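Local coordinates for gentamicin resistance protein (Enterococcus gallinarum, PDB 6CTZ) that probably transfers phosphate from a guanine nucleotide to the 2''-hydroxyl of aminoglycosides such as kanamycin and gentamicin, making its host resistant to them, at residues Q57-L62 against N69-V74; E118-L123 against A244-V249; F126-A131 against A218-P223. The protein carries 2 engineered substitutions. All blocks are in the same frame, centred on the assembly; numbering follows the deposited sequence. Where two conformers were deposited one is given.

Contacts 1 and 3 are buried, make no hydrogen bond across their segments and rest on aliphatic packing, whereas contact 2 is only partly buried and depends on a hydrogen bond and a flat cationic group. Contact 1 joins helix 46-62 to the chain entering the five-stranded sheet; contact 3 sets helix 128-133 against the loop after strand 209-212. These two touch: L62 CD2 lies 3.5 Å from F126 CD1, so helix 46-62 takes part in contact 1 and also packs beside contact 3. Contact 2, between helices 106-125 and 236-246, encloses contact 3 along the chain, and helix 106-125 leads into helix 128-133. Its centre lies about 22 Å from that of contact 1.

Contact 1: Q57-L62 against N69-V74; sequences QLLPLL and NIPQYV
The carbonyl oxygen of L59 accepts a bond from L62 N at 3.0 Å and, across the contact, has the methyl I70 CD1 lying 3.8 Å from L59 O. The bond belongs to the last turn of helix 46-62, which is kinked at P60 because the proline nitrogen has no hydrogen to give. Between the two segments the contact is packing of methyls, some against oxygens, and L59 carries it. Its CG stands beside the backbone N and its chain runs on extended (chi2 176°), which spreads the two methyls toward different partners. L59 CD1 enters between P71 and Y73: it lies 3.7 Å from P71 O, and touches P71 CB more loosely. The same methyl approaches the phenol end of Y73 obliquely, with L59 CD1 3.5 Å from Y73 OH and about as close to CZ. The other methyl turns to I70, where L59 CD2 to I70 CD1 is 4.0 Å. I70 carries CG1 between its N and carbonyl carbon (chi1 68°), and from there an extended chain carries CD1 onto the helix end, so that I70 CD1 also meets L62 CB at 3.8 Å. I70 thus bridges two side chains on the helix, while Y73 reaches back along it to L52, E55 and I56. L59 and I70 both pack on F215 as well, the neighbour of the magnesium ligand D214. Y73 lies beside R41, and P71 beside Y88, two residues that bind GDP; the side chain of P71 is about 6 Å from the bound nucleotide. A helix anchored by its end to the run into the next strand is the arrangement of the helix C to strand 4 connection in the N-lobe of the protein kinase fold, which this phosphotransferase family shares.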
# COMPACT_ATOMS: atom_id res chain seq x y z
N GLN A 57 3.51 9.33 14.24
CA GLN A 57 4.67 10.22 14.21
C GLN A 57 4.92 10.78 12.82
O GLN A 57 5.33 11.94 12.67
CB GLN A 57 5.91 9.48 14.68
CG GLN A 57 5.85 8.94 16.11
CD GLN A 57 6.98 7.97 16.35
OE1 GLN A 57 6.79 6.75 16.29
NE2 GLN A 57 8.18 8.49 16.58
N LEU A 58 4.72 9.95 11.78
CA LEU A 58 5.12 10.34 10.43
C LEU A 58 4.14 11.32 9.80
O LEU A 58 4.55 12.30 9.17
CB LEU A 58 5.25 9.10 9.55
CG LEU A 58 5.54 9.39 8.07
CD1 LEU A 58 6.92 10.03 7.88
CD2 LEU A 58 5.42 8.14 7.23
N LEU A 59 2.84 11.02 9.89
CA LEU A 59 1.88 11.78 9.09
C LEU A 59 1.91 13.27 9.39
O LEU A 59 1.82 14.07 8.44
CB LEU A 59 0.46 11.20 9.22
CG LEU A 59 0.29 9.79 8.63
CD1 LEU A 59 -1.12 9.27 8.89
CD2 LEU A 59 0.61 9.79 7.15
N PRO A 60 2.02 13.73 10.65
CA PRO A 60 2.07 15.18 10.88
C PRO A 60 3.24 15.84 10.20
O PRO A 60 3.13 17.01 9.80
CB PRO A 60 2.15 15.29 12.41
CG PRO A 60 1.49 14.05 12.90
CD PRO A 60 1.92 12.98 11.92
N LEU A 61 4.35 15.12 10.00
CA LEU A 61 5.50 15.69 9.32
C LEU A 61 5.30 15.73 7.82
O LEU A 61 5.91 16.56 7.14
CB LEU A 61 6.74 14.86 9.64
CG LEU A 61 7.05 14.72 11.13
CD1 LEU A 61 8.18 13.73 11.37
CD2 LEU A 61 7.35 16.07 11.74
N LEU A 62 4.45 14.86 7.28
CA LEU A 62 4.22 14.77 5.84
C LEU A 62 3.17 15.75 5.34
O LEU A 62 3.20 16.11 4.16
CB LEU A 62 3.75 13.37 5.46
CG LEU A 62 4.79 12.26 5.42
CD1 LEU A 62 4.14 10.99 4.90
CD2 LEU A 62 5.96 12.67 4.54
N ASN A 69 -4.56 15.44 0.37
CA ASN A 69 -4.94 15.28 1.76
C ASN A 69 -4.54 13.89 2.25
O ASN A 69 -4.62 12.91 1.51
CB ASN A 69 -6.44 15.52 1.90
CG ASN A 69 -6.80 16.98 1.58
OD1 ASN A 69 -6.03 17.69 0.93
ND2 ASN A 69 -7.94 17.43 2.05
N ILE A 70 -4.05 13.83 3.48
CA ILE A 70 -3.72 12.56 4.13
C ILE A 70 -4.37 12.57 5.51
O ILE A 70 -4.77 13.64 6.01
CB ILE A 70 -2.18 12.35 4.22
CG1 ILE A 70 -1.53 13.36 5.18
CG2 ILE A 70 -1.55 12.40 2.81
CD1 ILE A 70 -0.01 13.26 5.22
N PRO A 71 -4.49 11.41 6.16
CA PRO A 71 -5.15 11.40 7.48
C PRO A 71 -4.44 12.29 8.48
O PRO A 71 -3.21 12.30 8.58
CB PRO A 71 -5.08 9.94 7.90
CG PRO A 71 -5.00 9.18 6.60
CD PRO A 71 -4.13 10.05 5.74
N GLN A 72 -5.23 13.01 9.27
CA GLN A 72 -4.70 13.84 10.35
C GLN A 72 -5.37 13.39 11.64
O GLN A 72 -6.55 13.68 11.88
CB GLN A 72 -5.00 15.29 10.09
CG GLN A 72 -4.22 15.84 8.94
CD GLN A 72 -4.32 17.31 8.97
OE1 GLN A 72 -3.43 17.99 9.47
NE2 GLN A 72 -5.44 17.83 8.52
N TYR A 73 -4.61 12.69 12.46
CA TYR A 73 -5.17 12.08 13.65
C TYR A 73 -5.43 13.16 14.69
O TYR A 73 -4.49 13.72 15.26
CB TYR A 73 -4.21 11.02 14.18
CG TYR A 73 -3.86 9.89 13.21
CD1 TYR A 73 -4.69 9.54 12.13
CD2 TYR A 73 -2.69 9.17 13.39
CE1 TYR A 73 -4.35 8.50 11.28
CE2 TYR A 73 -2.35 8.14 12.55
CZ TYR A 73 -3.18 7.80 11.50
OH TYR A 73 -2.82 6.77 10.68
N VAL A 74 -6.70 13.45 14.93
CA VAL A 74 -7.10 14.41 15.96
C VAL A 74 -7.29 13.71 17.29
O VAL A 74 -7.00 14.28 18.35
CB VAL A 74 -8.39 15.12 15.49
CG1 VAL A 74 -9.03 15.93 16.63
CG2 VAL A 74 -8.08 16.00 14.29

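Contact 2: E118-L123 against A244-V249; sequences EFMNEL and AYRGEV
R246 is extended as far as CD and then bends at chi3 (72°), which swings its guanidinium across the side chain of M120 and aims NE at N121. M120 holds CG beside its own backbone N and is bent at its last torsion, bringing the terminal methyl round so that M120 CE lies 3.3 Å from R246 NH1. The thioether chain and the arginine cross at about a right angle. M120 CB covers one face of the R246 guanidinium, 3.3 Å above its plane and over the centre; on the opposite face E248 OE2 lies 3.9 Å from the plane, displaced toward the rim. That carboxylate acts on R246 by charge alone, at long range, since none of the N-H groups points at it. The edge is used instead by N121, with R246 NE donating to N121 OD1 over 3.1 Å and an N-H...O angle of 168°. OD1 lies close to the guanidinium plane, yet the nitrogen stands 41° out of the amide carbonyl plane, so the bond is straight at the donor but not aligned with a lone pair. Both N121 and R246 were deposited in two conformers, and this bond describes one of them. Y227 links the two charged groups from outside: its OH is hydrogen-bonded to E248 OE2 and weakly to R246 NH1. E248 is a magnesium ligand in crystallographic work on this protein, but no ion is bound to it here. G247, with positive phi and two bonds back into the last turn, among them G247 N to A244 O at 2.9 Å, makes a Schellman motif; it ends one helix of the largely helical C-lobe, and R246 just before it ties that end to helix 106-125.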
# COMPACT_ATOMS: atom_id res chain seq x y z
N GLU A 118 3.69 13.45 -8.99
CA GLU A 118 4.08 14.52 -8.07
C GLU A 118 4.12 14.02 -6.63
O GLU A 118 5.04 14.35 -5.87
CB GLU A 118 3.13 15.70 -8.22
CG GLU A 118 3.36 16.84 -7.25
CD GLU A 118 2.38 17.98 -7.46
OE1 GLU A 118 1.15 17.75 -7.34
OE2 GLU A 118 2.83 19.10 -7.77
N PHE A 119 3.13 13.22 -6.23
CA PHE A 119 3.10 12.67 -4.88
C PHE A 119 4.32 11.79 -4.63
O PHE A 119 4.99 11.90 -3.59
CB PHE A 119 1.81 11.87 -4.69
CG PHE A 119 1.74 11.11 -3.40
CD1 PHE A 119 1.47 11.76 -2.20
CD2 PHE A 119 1.93 9.73 -3.37
CE1 PHE A 119 1.40 11.05 -1.01
CE2 PHE A 119 1.86 9.03 -2.18
CZ PHE A 119 1.59 9.69 -1.00
N MET A 120 4.65 10.91 -5.58
CA MET A 120 5.81 10.05 -5.44
C MET A 120 7.09 10.87 -5.38
O MET A 120 8.00 10.56 -4.60
CB MET A 120 5.84 9.03 -6.58
CG MET A 120 4.66 8.08 -6.56
SD MET A 120 4.46 7.03 -8.02
CE MET A 120 5.44 5.61 -7.58
N ASN A 121 7.16 11.85 -6.23
CA ASN A 121 8.24 12.80 -6.12
C ASN A 121 8.50 13.54 -4.70
O ASN A 121 9.58 13.69 -4.11
CB ASN A 121 8.20 13.85 -7.22
CG ASN A 121 8.66 13.35 -8.55
OD1 ASN A 121 9.17 12.27 -8.71
ND2 ASN A 121 8.49 14.17 -9.52
N GLU A 122 7.33 13.88 -4.17
CA GLU A 122 7.37 14.50 -2.84
C GLU A 122 7.85 13.51 -1.79
O GLU A 122 8.66 13.87 -0.93
CB GLU A 122 6.00 15.07 -2.50
CG GLU A 122 5.64 16.28 -3.35
CD GLU A 122 4.15 16.58 -3.43
OE1 GLU A 122 3.79 17.63 -4.00
OE2 GLU A 122 3.35 15.76 -2.95
N LEU A 123 7.39 12.26 -1.85
CA LEU A 123 7.90 11.25 -0.91
C LEU A 123 9.40 11.07 -1.10
O LEU A 123 10.15 10.99 -0.13
CB LEU A 123 7.17 9.92 -1.09
CG LEU A 123 5.69 9.90 -0.72
CD1 LEU A 123 5.17 8.46 -0.74
CD2 LEU A 123 5.44 10.54 0.63
N ALA A 244 6.69 8.37 -16.91
CA ALA A 244 7.12 9.44 -17.81
C ALA A 244 7.08 10.79 -17.10
O ALA A 244 8.04 11.57 -17.18
CB ALA A 244 6.27 9.44 -19.07
N TYR A 245 5.99 11.08 -16.40
CA TYR A 245 5.90 12.36 -15.69
C TYR A 245 6.97 12.47 -14.62
O TYR A 245 7.43 13.58 -14.31
CB TYR A 245 4.51 12.54 -15.09
CG TYR A 245 3.48 13.12 -16.03
CD1 TYR A 245 3.77 14.26 -16.77
CD2 TYR A 245 2.21 12.56 -16.15
CE1 TYR A 245 2.83 14.82 -17.62
CE2 TYR A 245 1.26 13.11 -16.99
CZ TYR A 245 1.57 14.24 -17.72
OH TYR A 245 0.63 14.80 -18.56
N ARG A 246 7.39 11.35 -14.05
CA ARG A 246 8.47 11.37 -13.07
C ARG A 246 9.85 11.45 -13.71
O ARG A 246 10.83 11.66 -12.98
CB ARG A 246 8.41 10.16 -12.15
CG ARG A 246 7.23 10.21 -11.21
CD ARG A 246 7.27 9.12 -10.16
NE ARG A 246 8.29 9.36 -9.15
CZ ARG A 246 8.72 8.43 -8.30
NH1 ARG A 246 8.21 7.21 -8.38
NH2 ARG A 246 9.64 8.71 -7.38
N GLY A 247 9.95 11.33 -15.03
CA GLY A 247 11.25 11.42 -15.66
C GLY A 247 12.09 10.18 -15.51
O GLY A 247 13.32 10.26 -15.57
N GLU A 248 11.46 9.03 -15.29
CA GLU A 248 12.20 7.78 -15.27
C GLU A 248 12.84 7.56 -16.63
O GLU A 248 12.37 8.05 -17.66
CB GLU A 248 11.27 6.62 -14.95
CG GLU A 248 10.49 6.73 -13.64
CD GLU A 248 11.32 6.50 -12.38
OE1 GLU A 248 12.56 6.36 -12.45
OE2 GLU A 248 10.69 6.45 -11.30
N VAL A 249 13.93 6.79 -16.64
CA VAL A 249 14.61 6.44 -17.88
C VAL A 249 14.49 4.94 -18.11
O VAL A 249 14.36 4.16 -17.16
CB VAL A 249 16.09 6.87 -17.90
CG1 VAL A 249 16.21 8.37 -17.72
CG2 VAL A 249 16.86 6.12 -16.82

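Contact 3: F126-A131 against A218-P223; sequences FPVETA and AAISDP
I220, V128 and A131 make up this contact, and I220 gives it the largest share of buried surface. Its side chain points at helix 128-133 from a corner in the loop that follows strand 209-212. V128 meets it with one branch: V128 CG1 lies 3.6 Å from I220 CG2, and I220 CG1 and CD1 are only slightly farther from the same methyl. That branch is placed by chi1 of 164°, which sets CG1 beside the carbonyl carbon of V128, where it meets the isoleucine, and the two side chains cross at a slant. V128 was deposited in two conformers, so the account holds for one of them. I220 in turn bends at its second torsion (chi2 -53°), folding CD1 round to reach A131, whose CB is 3.8 Å from I220 CD1. V128 and A131 stand three residues apart, nearly one helical turn, and so offer a single face to the isoleucine. P127 is the N-cap of this helix, and A131 N bonds back to P127 O at 3.2 Å. Outside the two segments, the backbone of I220 is hydrogen-bonded to P137 and T139, while its side chain also packs on P186 and L188. The loop follows the magnesium ligand D214, probably in the place of the activation segment of protein kinases, to judge from the shared fold, although the side chain of I220 is about 12 Å from that of D217. With only aliphatic carbons meeting across the two segments, the join rests on shape and exclusion of water, whereas the backbone bonds of I220 probably help to fix where it stands.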
# COMPACT_ATOMS: atom_id res chain seq x y z
N PHE A 126 11.39 13.69 0.67
CA PHE A 126 11.27 13.84 2.11
C PHE A 126 12.55 13.35 2.81
O PHE A 126 13.07 12.29 2.48
CB PHE A 126 10.06 13.05 2.63
CG PHE A 126 9.73 13.36 4.06
CD1 PHE A 126 8.99 14.48 4.39
CD2 PHE A 126 10.22 12.55 5.09
CE1 PHE A 126 8.70 14.77 5.72
CE2 PHE A 126 9.93 12.85 6.41
CZ PHE A 126 9.17 13.96 6.72
N PRO A 127 13.06 14.10 3.80
CA PRO A 127 14.33 13.70 4.43
C PRO A 127 14.25 12.33 5.09
O PRO A 127 13.45 12.11 6.01
CB PRO A 127 14.58 14.82 5.44
CG PRO A 127 13.86 15.99 4.86
CD PRO A 127 12.60 15.41 4.26
N VAL A 128 15.09 11.41 4.63
CA VAL A 128 15.05 10.03 5.12
C VAL A 128 15.30 9.99 6.63
O VAL A 128 14.67 9.21 7.36
CB VAL A 128 16.05 9.17 4.33
CG1 VAL A 128 16.33 7.86 5.03
CG2 VAL A 128 15.54 8.95 2.89
N GLU A 129 16.24 10.81 7.11
CA GLU A 129 16.57 10.80 8.53
C GLU A 129 15.39 11.25 9.39
O GLU A 129 15.19 10.73 10.49
CB GLU A 129 17.81 11.65 8.81
CG GLU A 129 17.65 13.16 8.64
CD GLU A 129 17.79 13.65 7.20
OE1 GLU A 129 17.88 12.82 6.26
OE2 GLU A 129 17.81 14.88 7.03
N THR A 130 14.58 12.19 8.89
CA THR A 130 13.39 12.60 9.63
C THR A 130 12.39 11.45 9.70
O THR A 130 11.80 11.18 10.75
CB THR A 130 12.78 13.82 8.95
OG1 THR A 130 13.75 14.88 8.93
CG2 THR A 130 11.52 14.28 9.70
N ALA A 131 12.19 10.76 8.58
CA ALA A 131 11.30 9.60 8.59
C ALA A 131 11.79 8.52 9.55
O ALA A 131 11.00 7.98 10.33
CB ALA A 131 11.15 9.05 7.18
N ALA A 218 4.68 2.40 5.26
CA ALA A 218 5.73 3.36 4.95
C ALA A 218 7.09 2.82 5.39
O ALA A 218 7.23 2.24 6.47
CB ALA A 218 5.46 4.71 5.62
N ALA A 219 8.09 3.01 4.53
CA ALA A 219 9.40 2.43 4.77
C ALA A 219 10.44 3.28 4.06
O ALA A 219 10.12 4.05 3.16
CB ALA A 219 9.46 0.98 4.25
N ILE A 220 11.69 3.15 4.50
CA ILE A 220 12.82 3.65 3.73
C ILE A 220 13.28 2.48 2.87
O ILE A 220 13.81 1.49 3.40
CB ILE A 220 13.95 4.15 4.64
CG1 ILE A 220 13.44 5.23 5.60
CG2 ILE A 220 15.11 4.66 3.78
CD1 ILE A 220 12.72 6.37 4.93
N SER A 221 13.01 2.55 1.58
CA SER A 221 13.22 1.38 0.73
C SER A 221 13.39 1.83 -0.72
O SER A 221 13.68 3.00 -0.99
CB SER A 221 12.05 0.39 0.90
OG SER A 221 12.37 -0.88 0.35
N ASP A 222 13.21 0.91 -1.64
CA ASP A 222 13.42 1.19 -3.05
C ASP A 222 12.23 1.99 -3.58
O ASP A 222 11.10 1.48 -3.55
CB ASP A 222 13.53 -0.12 -3.80
CG ASP A 222 13.91 0.04 -5.25
OD1 ASP A 222 13.74 1.15 -5.83
OD2 ASP A 222 14.38 -0.96 -5.83
N PRO A 223 12.42 3.22 -4.06
CA PRO A 223 11.28 3.99 -4.57
C PRO A 223 10.53 3.30 -5.70
O PRO A 223 9.33 3.55 -5.88
CB PRO A 223 11.91 5.32 -5.02
CG PRO A 223 13.36 4.97 -5.28
CD PRO A 223 13.70 3.95 -4.23